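Local coordinates for endo-beta-mannanase (Rhizomucor miehei, PDB 4QP0), which probably hydrolyses internal beta-1,4-mannosidic linkages in mannans, galactomannans and glucomannans, as a secreted TIM-barrel enzyme of glycoside hydrolase family 5, at residues T7-F12 with A285-V289; K276-Q282 with E316-A320; L29-Q34 with R88-I92. One frame throughout, in Å; residues are numbered along the deposited sequence.

Contact 1 (T7-F12 with A285-V289)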
ATOM      1  N   THR A   7       4.322 -12.876 -10.934  1.00 35.26           N
ATOM      2  CA  THR A   7       2.962 -12.922 -11.440  1.00 35.42           C
ATOM      3  C   THR A   7       2.897 -13.853 -12.635  1.00 36.18           C
ATOM      4  O   THR A   7       3.781 -13.843 -13.501  1.00 34.71           O
ATOM      5  CB  THR A   7       2.453 -11.540 -11.882  1.00 35.37           C
ATOM      6  OG1 THR A   7       3.291 -11.026 -12.932  1.00 34.05           O
ATOM      7  CG2 THR A   7       2.409 -10.563 -10.702  1.00 33.44           C
ATOM      8  N   SER A   8       1.848 -14.666 -12.661  1.00 37.46           N
ATOM      9  CA  SER A   8       1.534 -15.508 -13.805  1.00 38.38           C
ATOM     10  C   SER A   8       0.060 -15.299 -14.113  1.00 38.13           C
ATOM     11  O   SER A   8      -0.814 -15.855 -13.441  1.00 38.80           O
ATOM     12  CB  SER A   8       1.832 -16.977 -13.493  1.00 38.80           C
ATOM     13  OG  SER A   8       1.579 -17.793 -14.622  1.00 40.50           O
ATOM     14  N   GLY A   9      -0.210 -14.466 -15.113  1.00 39.53           N
ATOM     15  CA  GLY A   9      -1.575 -14.066 -15.440  1.00 39.97           C
ATOM     16  C   GLY A   9      -2.275 -13.417 -14.256  1.00 38.47           C
ATOM     17  O   GLY A   9      -1.732 -12.503 -13.652  1.00 37.72           O
ATOM     18  N   PRO A  10      -3.476 -13.912 -13.900  1.00 38.53           N
ATOM     19  CA  PRO A  10      -4.263 -13.347 -12.798  1.00 38.36           C
ATOM     20  C   PRO A  10      -3.745 -13.677 -11.388  1.00 36.90           C
ATOM     21  O   PRO A  10      -4.239 -13.106 -10.417  1.00 34.57           O
ATOM     22  CB  PRO A  10      -5.650 -13.969 -13.010  1.00 39.57           C
ATOM     23  CG  PRO A  10      -5.377 -15.271 -13.691  1.00 39.67           C
ATOM     24  CD  PRO A  10      -4.167 -15.041 -14.555  1.00 39.06           C
ATOM     25  N   GLN A  11      -2.766 -14.572 -11.273  1.00 36.40           N
ATOM     26  CA  GLN A  11      -2.293 -15.010  -9.955  1.00 36.63           C
ATOM     27  C   GLN A  11      -0.921 -14.456  -9.580  1.00 36.38           C
ATOM     28  O   GLN A  11      -0.081 -14.185 -10.446  1.00 37.00           O
ATOM     29  CB  GLN A  11      -2.235 -16.539  -9.866  1.00 36.51           C
ATOM     30  CG  GLN A  11      -3.530 -17.257 -10.188  1.00 38.41           C
ATOM     31  CD  GLN A  11      -3.313 -18.734 -10.457  1.00 38.75           C
ATOM     32  OE1 GLN A  11      -2.523 -19.114 -11.326  1.00 38.98           O
ATOM     33  NE2 GLN A  11      -4.014 -19.578  -9.707  1.00 38.84           N
ATOM     34  N   PHE A  12      -0.710 -14.294  -8.277  1.00 34.66           N
ATOM     35  CA  PHE A  12       0.625 -14.129  -7.741  1.00 34.15           C
ATOM     36  C   PHE A  12       1.250 -15.506  -7.692  1.00 35.96           C
ATOM     37  O   PHE A  12       0.544 -16.505  -7.552  1.00 34.29           O
ATOM     38  CB  PHE A  12       0.586 -13.550  -6.331  1.00 31.37           C
ATOM     39  CG  PHE A  12       0.270 -12.088  -6.284  1.00 30.68           C
ATOM     40  CD1 PHE A  12       1.072 -11.157  -6.964  1.00 30.10           C
ATOM     41  CD2 PHE A  12      -0.811 -11.629  -5.545  1.00 29.17           C
ATOM     42  CE1 PHE A  12       0.777  -9.810  -6.911  1.00 28.01           C
ATOM     43  CE2 PHE A  12      -1.105 -10.283  -5.489  1.00 28.89           C
ATOM     44  CZ  PHE A  12      -0.310  -9.371  -6.173  1.00 28.95           C
ATOM     45  N   ALA A 285      -8.239  -8.063 -17.641  1.00 34.86           N
ATOM     46  CA  ALA A 285      -6.825  -7.885 -17.927  1.00 38.24           C
ATOM     47  C   ALA A 285      -6.217  -9.147 -17.334  1.00 39.01           C
ATOM     48  O   ALA A 285      -6.906  -9.900 -16.666  1.00 41.90           O
ATOM     49  CB  ALA A 285      -6.276  -6.628 -17.266  1.00 37.76           C
ATOM     50  N   ASP A 286      -4.955  -9.426 -17.589  1.00 40.50           N
ATOM     51  CA  ASP A 286      -4.426 -10.681 -17.076  1.00 39.42           C
ATOM     52  C   ASP A 286      -3.388 -10.422 -15.990  1.00 37.11           C
ATOM     53  O   ASP A 286      -2.266 -10.906 -16.066  1.00 38.92           O
ATOM     54  CB  ASP A 286      -3.880 -11.533 -18.225  1.00 41.52           C
ATOM     55  CG  ASP A 286      -4.211 -13.006 -18.073  1.00 41.99           C
ATOM     56  OD1 ASP A 286      -4.966 -13.352 -17.137  1.00 42.39           O
ATOM     57  OD2 ASP A 286      -3.714 -13.813 -18.897  1.00 42.13           O
ATOM     58  N   LYS A 287      -3.785  -9.636 -14.985  1.00 35.17           N
ATOM     59  CA  LYS A 287      -2.909  -9.211 -13.886  1.00 32.46           C
ATOM     60  C   LYS A 287      -3.598  -9.400 -12.549  1.00 31.50           C
ATOM     61  O   LYS A 287      -4.799  -9.135 -12.436  1.00 30.73           O
ATOM     62  CB  LYS A 287      -2.542  -7.737 -14.008  1.00 30.86           C
ATOM     63  CG  LYS A 287      -1.656  -7.411 -15.179  1.00 31.52           C
ATOM     64  CD  LYS A 287      -1.116  -6.006 -15.065  1.00 30.67           C
ATOM     65  CE  LYS A 287      -0.294  -5.697 -16.300  1.00 31.25           C
ATOM     66  NZ  LYS A 287       0.354  -4.364 -16.212  1.00 31.98           N
ATOM     67  N   PRO A 288      -2.837  -9.830 -11.522  1.00 30.51           N
ATOM     68  CA  PRO A 288      -3.427  -9.978 -10.201  1.00 29.74           C
ATOM     69  C   PRO A 288      -3.864  -8.625  -9.663  1.00 29.68           C
ATOM     70  O   PRO A 288      -3.256  -7.584  -9.985  1.00 28.47           O
ATOM     71  CB  PRO A 288      -2.270 -10.519  -9.351  1.00 28.65           C
ATOM     72  CG  PRO A 288      -1.265 -11.013 -10.325  1.00 29.78           C
ATOM     73  CD  PRO A 288      -1.387 -10.083 -11.486  1.00 30.18           C
ATOM     74  N   VAL A 289      -4.939  -8.655  -8.884  1.00 28.75           N
ATOM     75  CA  VAL A 289      -5.427  -7.487  -8.176  1.00 28.23           C
ATOM     76  C   VAL A 289      -5.514  -7.869  -6.701  1.00 28.63           C
ATOM     77  O   VAL A 289      -5.752  -9.034  -6.361  1.00 26.42           O
ATOM     78  CB  VAL A 289      -6.778  -6.996  -8.744  1.00 27.77           C
ATOM     79  CG1 VAL A 289      -7.297  -5.799  -7.967  1.00 26.99           C
ATOM     80  CG2 VAL A 289      -6.627  -6.610 -10.208  1.00 27.80           C
TER

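Contact 2 (K276-Q282 with E316-A320)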
ATOM      1  N   LYS A 276     -16.262  -7.687  -6.571  1.00 29.35           N
ATOM      2  CA  LYS A 276     -16.566  -8.378  -7.829  1.00 29.24           C
ATOM      3  C   LYS A 276     -16.051  -7.576  -9.030  1.00 28.84           C
ATOM      4  O   LYS A 276     -15.419  -8.136  -9.930  1.00 28.11           O
ATOM      5  CB  LYS A 276     -18.073  -8.622  -7.963  1.00 29.96           C
ATOM      6  CG  LYS A 276     -18.636  -9.689  -7.037  1.00 32.29           C
ATOM      7  CD  LYS A 276     -20.149  -9.598  -6.910  1.00 33.93           C
ATOM      8  CE  LYS A 276     -20.889 -10.496  -7.885  1.00 35.16           C
ATOM      9  NZ  LYS A 276     -21.208  -9.816  -9.168  1.00 36.31           N
ATOM     10  N   ASP A 277     -16.320  -6.269  -9.033  1.00 29.09           N
ATOM     11  CA  ASP A 277     -15.865  -5.376 -10.116  1.00 28.98           C
ATOM     12  C   ASP A 277     -14.348  -5.359 -10.293  1.00 27.60           C
ATOM     13  O   ASP A 277     -13.860  -5.325 -11.416  1.00 29.14           O
ATOM     14  CB  ASP A 277     -16.400  -3.952  -9.936  1.00 29.59           C
ATOM     15  CG  ASP A 277     -17.898  -3.842 -10.224  1.00 31.29           C
ATOM     16  OD1 ASP A 277     -18.471  -4.782 -10.831  1.00 31.42           O
ATOM     17  OD2 ASP A 277     -18.508  -2.816  -9.831  1.00 31.77           O
ATOM     18  N   HIS A 278     -13.606  -5.391  -9.192  1.00 26.50           N
ATOM     19  CA  HIS A 278     -12.150  -5.484  -9.273  1.00 26.85           C
ATOM     20  C   HIS A 278     -11.642  -6.871  -9.591  1.00 26.15           C
ATOM     21  O   HIS A 278     -10.636  -7.007 -10.291  1.00 26.45           O
ATOM     22  CB  HIS A 278     -11.493  -4.911  -8.025  1.00 27.44           C
ATOM     23  CG  HIS A 278     -11.729  -3.429  -7.847  1.00 27.92           C
ATOM     24  ND1 HIS A 278     -10.855  -2.504  -8.265  1.00 28.59           N
ATOM     25  CD2 HIS A 278     -12.799  -2.737  -7.291  1.00 27.59           C
ATOM     26  CE1 HIS A 278     -11.338  -1.278  -7.991  1.00 28.01           C
ATOM     27  NE2 HIS A 278     -12.528  -1.425  -7.396  1.00 28.26           N
ATOM     28  N   ALA A 279     -12.328  -7.907  -9.104  1.00 25.90           N
ATOM     29  CA  ALA A 279     -12.017  -9.290  -9.483  1.00 26.23           C
ATOM     30  C   ALA A 279     -12.238  -9.525 -10.970  1.00 26.87           C
ATOM     31  O   ALA A 279     -11.558 -10.343 -11.578  1.00 29.15           O
ATOM     32  CB  ALA A 279     -12.836 -10.282  -8.665  1.00 26.59           C
ATOM     33  N   ALA A 280     -13.202  -8.816 -11.544  1.00 27.91           N
ATOM     34  CA  ALA A 280     -13.465  -8.868 -12.978  1.00 29.11           C
ATOM     35  C   ALA A 280     -12.347  -8.178 -13.758  1.00 30.44           C
ATOM     36  O   ALA A 280     -11.949  -8.646 -14.821  1.00 31.39           O
ATOM     37  CB  ALA A 280     -14.807  -8.226 -13.293  1.00 27.84           C
ATOM     38  N   ALA A 281     -11.840  -7.072 -13.226  1.00 31.41           N
ATOM     39  CA  ALA A 281     -10.762  -6.336 -13.897  1.00 33.08           C
ATOM     40  C   ALA A 281      -9.478  -7.160 -13.880  1.00 33.68           C
ATOM     41  O   ALA A 281      -8.680  -7.067 -14.808  1.00 34.87           O
ATOM     42  CB  ALA A 281     -10.548  -4.972 -13.260  1.00 32.12           C
ATOM     43  N   GLN A 282      -9.310  -7.973 -12.830  1.00 34.43           N
ATOM     44  CA  GLN A 282      -8.230  -8.964 -12.734  1.00 32.94           C
ATOM     45  C   GLN A 282      -8.379 -10.037 -13.804  1.00 33.87           C
ATOM     46  O   GLN A 282      -7.389 -10.460 -14.409  1.00 32.30           O
ATOM     47  CB  GLN A 282      -8.235  -9.637 -11.357  1.00 32.25           C
ATOM     48  CG  GLN A 282      -7.181 -10.725 -11.174  1.00 30.08           C
ATOM     49  CD  GLN A 282      -7.306 -11.450  -9.844  1.00 30.29           C
ATOM     50  OE1 GLN A 282      -6.927 -10.929  -8.783  1.00 29.47           O
ATOM     51  NE2 GLN A 282      -7.828 -12.669  -9.895  1.00 28.50           N
ATOM     52  N   GLU A 316     -14.753 -15.074  -6.308  1.00 31.27           N
ATOM     53  CA  GLU A 316     -14.364 -14.284  -7.468  1.00 31.64           C
ATOM     54  C   GLU A 316     -12.930 -14.595  -7.888  1.00 32.55           C
ATOM     55  O   GLU A 316     -12.481 -14.143  -8.945  1.00 34.60           O
ATOM     56  CB  GLU A 316     -14.536 -12.783  -7.196  1.00 31.28           C
ATOM     57  CG  GLU A 316     -15.977 -12.273  -7.140  1.00 31.47           C
ATOM     58  CD  GLU A 316     -16.787 -12.529  -8.413  1.00 33.15           C
ATOM     59  OE1 GLU A 316     -16.226 -12.463  -9.530  1.00 33.88           O
ATOM     60  OE2 GLU A 316     -18.006 -12.792  -8.301  1.00 34.53           O
ATOM     61  N   ASP A 317     -12.223 -15.362  -7.052  1.00 32.27           N
ATOM     62  CA  ASP A 317     -10.844 -15.790  -7.307  1.00 33.29           C
ATOM     63  C   ASP A 317      -9.866 -14.598  -7.342  1.00 32.78           C
ATOM     64  O   ASP A 317      -8.899 -14.571  -8.124  1.00 30.00           O
ATOM     65  CB  ASP A 317     -10.771 -16.614  -8.603  1.00 37.97           C
ATOM     66  CG  ASP A 317      -9.838 -17.804  -8.492  1.00 41.83           C
ATOM     67  OD1 ASP A 317     -10.152 -18.736  -7.717  1.00 44.72           O
ATOM     68  OD2 ASP A 317      -8.803 -17.819  -9.195  1.00 43.40           O
ATOM     69  N   LEU A 318     -10.136 -13.613  -6.486  1.00 31.41           N
ATOM     70  CA  LEU A 318      -9.275 -12.455  -6.354  1.00 30.75           C
ATOM     71  C   LEU A 318      -7.952 -12.935  -5.782  1.00 30.54           C
ATOM     72  O   LEU A 318      -7.941 -13.790  -4.884  1.00 29.05           O
ATOM     73  CB  LEU A 318      -9.915 -11.390  -5.452  1.00 30.17           C
ATOM     74  CG  LEU A 318      -9.263  -9.998  -5.460  1.00 29.29           C
ATOM     75  CD1 LEU A 318      -9.570  -9.231  -6.734  1.00 28.64           C
ATOM     76  CD2 LEU A 318      -9.691  -9.190  -4.246  1.00 29.70           C
ATOM     77  N   ALA A 319      -6.853 -12.388  -6.306  1.00 28.22           N
ATOM     78  CA  ALA A 319      -5.504 -12.863  -5.975  1.00 28.77           C
ATOM     79  C   ALA A 319      -5.213 -12.821  -4.481  1.00 29.47           C
ATOM     80  O   ALA A 319      -4.708 -13.796  -3.914  1.00 29.64           O
ATOM     81  CB  ALA A 319      -4.447 -12.082  -6.749  1.00 28.02           C
ATOM     82  N   ALA A 320      -5.553 -11.704  -3.839  1.00 29.38           N
ATOM     83  CA  ALA A 320      -5.302 -11.545  -2.411  1.00 28.61           C
ATOM     84  C   ALA A 320      -6.022 -10.341  -1.830  1.00 30.17           C
ATOM     85  O   ALA A 320      -6.548  -9.494  -2.562  1.00 30.35           O
ATOM     86  CB  ALA A 320      -3.812 -11.421  -2.159  1.00 29.06           C
TER
HETATM   87  O   HOH W   1     -16.707 -10.279 -11.693  1.00 28.25           O

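Contact 3 (L29-Q34 with R88-I92)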
ATOM      1  N   LEU A  29       4.877   0.319  11.615  1.00 35.54           N
ATOM      2  CA  LEU A  29       6.075  -0.472  11.891  1.00 35.32           C
ATOM      3  C   LEU A  29       7.321   0.409  12.000  1.00 37.47           C
ATOM      4  O   LEU A  29       8.170   0.192  12.870  1.00 37.45           O
ATOM      5  CB  LEU A  29       6.261  -1.584  10.852  1.00 34.19           C
ATOM      6  CG  LEU A  29       5.583  -2.922  11.195  1.00 33.83           C
ATOM      7  CD1 LEU A  29       5.577  -3.867   9.998  1.00 31.71           C
ATOM      8  CD2 LEU A  29       6.240  -3.588  12.398  1.00 32.89           C
ATOM      9  N   MET A  30       7.394   1.418  11.130  1.00 38.06           N
ATOM     10  CA  MET A  30       8.496   2.378  11.113  1.00 39.17           C
ATOM     11  C   MET A  30       8.712   3.177  12.417  1.00 40.11           C
ATOM     12  O   MET A  30       9.760   3.789  12.597  1.00 39.16           O
ATOM     13  CB  MET A  30       8.364   3.323   9.904  1.00 39.53           C
ATOM     14  CG  MET A  30       7.126   4.203   9.891  1.00 39.56           C
ATOM     15  SD  MET A  30       7.236   5.431   8.573  1.00 44.92           S
ATOM     16  CE  MET A  30       5.658   6.263   8.745  1.00 41.68           C
ATOM     17  N   THR A  31       7.731   3.177  13.318  1.00 41.83           N
ATOM     18  CA  THR A  31       7.851   3.936  14.571  1.00 41.00           C
ATOM     19  C   THR A  31       7.827   3.048  15.802  1.00 40.35           C
ATOM     20  O   THR A  31       7.988   3.530  16.923  1.00 41.99           O
ATOM     21  CB  THR A  31       6.753   5.015  14.720  1.00 40.37           C
ATOM     22  OG1 THR A  31       5.457   4.397  14.691  1.00 38.64           O
ATOM     23  CG2 THR A  31       6.869   6.080  13.622  1.00 38.78           C
ATOM     24  N   SER A  32       7.623   1.755  15.587  1.00 40.53           N
ATOM     25  CA  SER A  32       7.473   0.811  16.681  1.00 40.14           C
ATOM     26  C   SER A  32       8.812   0.439  17.295  1.00 40.59           C
ATOM     27  O   SER A  32       9.821   0.350  16.591  1.00 39.34           O
ATOM     28  CB  SER A  32       6.760  -0.453  16.196  1.00 41.23           C
ATOM     29  OG  SER A  32       5.421  -0.170  15.833  1.00 41.95           O
ATOM     30  N   ASP A  33       8.815   0.207  18.608  1.00 40.86           N
ATOM     31  CA  ASP A  33       9.996  -0.341  19.263  1.00 40.05           C
ATOM     32  C   ASP A  33      10.179  -1.789  18.828  1.00 39.21           C
ATOM     33  O   ASP A  33       9.261  -2.396  18.279  1.00 37.68           O
ATOM     34  CB  ASP A  33       9.955  -0.176  20.795  1.00 41.42           C
ATOM     35  CG  ASP A  33       9.041  -1.180  21.496  1.00 41.74           C
ATOM     36  OD1 ASP A  33       9.052  -2.390  21.177  1.00 43.91           O
ATOM     37  OD2 ASP A  33       8.335  -0.751  22.425  1.00 42.29           O
ATOM     38  N   GLN A  34      11.370  -2.326  19.070  1.00 39.27           N
ATOM     39  CA  GLN A  34      11.774  -3.599  18.498  1.00 37.56           C
ATOM     40  C   GLN A  34      10.935  -4.777  18.988  1.00 38.12           C
ATOM     41  O   GLN A  34      10.576  -5.653  18.203  1.00 37.28           O
ATOM     42  CB  GLN A  34      13.276  -3.822  18.699  1.00 36.76           C
ATOM     43  CG  GLN A  34      14.114  -2.714  18.052  1.00 35.14           C
ATOM     44  CD  GLN A  34      15.466  -3.172  17.531  1.00 33.46           C
ATOM     45  OE1 GLN A  34      16.145  -3.983  18.147  1.00 30.65           O
ATOM     46  NE2 GLN A  34      15.873  -2.622  16.389  1.00 34.71           N
ATOM     47  N   ARG A  88      15.809   1.479  10.942  1.00 35.59           N
ATOM     48  CA  ARG A  88      14.542   0.937  11.437  1.00 33.50           C
ATOM     49  C   ARG A  88      13.873   0.030  10.392  1.00 32.39           C
ATOM     50  O   ARG A  88      13.239  -0.978  10.740  1.00 31.13           O
ATOM     51  CB  ARG A  88      13.585   2.061  11.839  1.00 34.56           C
ATOM     52  CG  ARG A  88      13.886   2.716  13.182  1.00 36.51           C
ATOM     53  CD  ARG A  88      12.762   3.663  13.578  1.00 36.22           C
ATOM     54  NE  ARG A  88      12.804   4.013  14.993  1.00 40.07           N
ATOM     55  CZ  ARG A  88      12.154   3.362  15.959  1.00 42.98           C
ATOM     56  NH1 ARG A  88      11.386   2.310  15.681  1.00 42.91           N
ATOM     57  NH2 ARG A  88      12.270   3.770  17.216  1.00 44.93           N
ATOM     58  N   ILE A  89      14.010   0.391   9.117  1.00 31.57           N
ATOM     59  CA  ILE A  89      13.480  -0.440   8.037  1.00 30.69           C
ATOM     60  C   ILE A  89      14.301  -1.727   7.936  1.00 30.90           C
ATOM     61  O   ILE A  89      13.727  -2.817   7.839  1.00 31.17           O
ATOM     62  CB  ILE A  89      13.409   0.313   6.690  1.00 29.30           C
ATOM     63  CG1 ILE A  89      12.516   1.551   6.806  1.00 29.11           C
ATOM     64  CG2 ILE A  89      12.904  -0.594   5.575  1.00 28.59           C
ATOM     65  CD1 ILE A  89      11.089   1.284   7.256  1.00 28.94           C
ATOM     66  N   ASP A  90      15.633  -1.591   8.001  1.00 29.44           N
ATOM     67  CA  ASP A  90      16.553  -2.730   7.994  1.00 28.65           C
ATOM     68  C   ASP A  90      16.111  -3.774   9.021  1.00 28.64           C
ATOM     69  O   ASP A  90      16.088  -4.966   8.740  1.00 27.29           O
ATOM     70  CB  ASP A  90      17.994  -2.284   8.304  1.00 28.71           C
ATOM     71  CG  ASP A  90      18.649  -1.462   7.172  1.00 29.26           C
ATOM     72  OD1 ASP A  90      18.039  -1.217   6.107  1.00 29.76           O
ATOM     73  OD2 ASP A  90      19.811  -1.057   7.357  1.00 29.89           O
ATOM     74  N   TYR A  91      15.759  -3.313  10.215  1.00 31.29           N
ATOM     75  CA  TYR A  91      15.344  -4.208  11.281  1.00 33.35           C
ATOM     76  C   TYR A  91      14.002  -4.860  10.970  1.00 34.37           C
ATOM     77  O   TYR A  91      13.796  -6.039  11.269  1.00 36.58           O
ATOM     78  CB  TYR A  91      15.316  -3.482  12.628  1.00 34.23           C
ATOM     79  CG  TYR A  91      14.960  -4.395  13.784  1.00 35.32           C
ATOM     80  CD1 TYR A  91      15.907  -5.261  14.340  1.00 35.74           C
ATOM     81  CD2 TYR A  91      13.667  -4.405  14.314  1.00 36.09           C
ATOM     82  CE1 TYR A  91      15.575  -6.105  15.395  1.00 34.90           C
ATOM     83  CE2 TYR A  91      13.328  -5.246  15.367  1.00 35.04           C
ATOM     84  CZ  TYR A  91      14.280  -6.087  15.903  1.00 35.00           C
ATOM     85  OH  TYR A  91      13.931  -6.912  16.945  1.00 35.11           O
ATOM     86  N   ILE A  92      13.099  -4.099  10.355  1.00 34.49           N
ATOM     87  CA  ILE A  92      11.792  -4.629   9.966  1.00 33.32           C
ATOM     88  C   ILE A  92      11.946  -5.763   8.952  1.00 32.64           C
ATOM     89  O   ILE A  92      11.385  -6.850   9.138  1.00 34.43           O
ATOM     90  CB  ILE A  92      10.856  -3.524   9.434  1.00 32.68           C
ATOM     91  CG1 ILE A  92      10.404  -2.627  10.587  1.00 32.20           C
ATOM     92  CG2 ILE A  92       9.639  -4.129   8.744  1.00 33.94           C
ATOM     93  CD1 ILE A  92       9.848  -1.287  10.145  1.00 33.01           C
TER
HETATM   94  O   HOH W   2       9.730   3.539  19.198  1.00 42.72           O

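Contact 1 (T7-F12 with A285-V289)
P288 packs into the N-terminal beta hairpin and carries most of the apolar contact. Its CB lies over one face of the F12 ring, 3.9 Å from the ring centroid and 8° off the normal, a CH-pi contact. F12 CG is anti to its carbonyl carbon (chi1 -75°), which turns the ring beneath the proline. T7 CG2 meets the neighbouring atoms of the proline ring, 3.7 Å from P288 CG, and the two side chains cross at about a right angle.

The polar contacts are weak, and no hydrogen bond crosses. P288 CA approaches P10 O at 3.2 Å, and K287 CA approaches G9 O at 3.5 Å. G9 CA reaches D286 O at 3.3 Å. G9 O also lies 2.9 Å from D286 O; both are acceptors, so this is no hydrogen bond. D286 OD1 lies beside the P10 ring, 3.2 Å from P10 CD.

The hairpin turns through a type II' beta turn from S8 to Q11, with G9 at positive phi. Strands 6-8 and 11-14 meet the loop between helix 270-284 and strand 289-294. F12 also packs edge-to-face with F168 and F252, and on L214 of strand 214-216.

Contact 2 (K276-Q282 with E316-A320)
Q282 grips the backbone of the 316-320 loop with both ends of its amide. Q282 OE1 accepts from A319 N at 2.9 Å, in the carbonyl plane and on a lone pair. Q282 NE2 donates to D317 O at 2.8 Å. D317 O lies near the amide plane of Q282, while the donor is tilted 31° from the carbonyl plane of D317. CG of Q282 is anti to the backbone N (chi1 178°) and the chain runs extended from there, which carries the amide across to the loop. The two bonds fix the rotation of the amide. V289 N is probably a second donor to Q282 OE1.

The packing beside it is close. A279 CB touches E316 CB at 3.4 Å. L318 CD1 comes against A279 CA at 3.7 Å and also lies near Q282 OE1.

The outer side is looser and wetter. The aliphatic part of K276 crosses the E316 side chain at an oblique angle, with K276 CG 3.4 Å from E316 OE2. The charged ends do not pair: K276 NZ stays 4.5 Å from E316 OE2, beyond a salt bridge. A water instead donates to K276 O and to E316 OE1, 3.1 Å from each.

Helix 299-315 ends in a Schellman motif at D317, whose carboxylate makes a salt bridge to K359 and a hydrogen bond to Y20. Helix 270-284 and the turn into strand 320-323 meet here, in the outer helical layer of a TIM barrel.

Contact 3 (L29-Q34 with R88-I92)
This is a mixed polar and apolar contact between a loop and a helix. It joins the link from strand 17-25 to helix 34-47 with the face of helix 87-98. D33 is the N-cap of helix 34-47, its OD1 accepting from N36 N. R88 reaches the loop, and Y91 meets Q34 at the start of helix 34-47. R88 NH1 donates to S32 O at 2.7 Å, with a bent N-H...O angle of 137°. S32 O lies in the guanidinium plane, but NH1 sits above the carbonyl plane and off the lone pairs. R88 CD also rests 3.2 Å from M30 O.

The Q34 amide stacks over one face of the Y91 ring, their planes 13° apart. Q34 NE2 is over the ring centre, 3.3 Å from Y91 CG. Y91 CG is anti to its backbone N (chi1 -177°), which lays the ring under the glutamine. Deeper in, I92 CD1 touches L29 CB at 3.7 Å, and I89 CD1 lies near M30 CB.

S32 O is met by the guanidinium and T31 O by a water. R88 also donates from NE to D83 O and from NH2 to that water, so its charge is probably stabilised by several oxygens.

Contacts 1 and 2 adjoin, their centres 10 Å apart. Helix 270-284 gives a segment to contact 2, and the loop that follows it gives one to contact 1. Q282 touches both. Contact 3 lies on the opposite side of the chain's centre, about 31 Å from contact 1 and 32 Å from contact 2, centre to centre. It holds different elements, helix 87-98 and the loop before helix 34-47. Contact 1 is partly buried and relies on proline and aromatic packing. Contacts 2 and 3 are mostly buried. Contact 2 adds two bonds from a neutral amide to loop backbone, contact 3 one from a guanidinium.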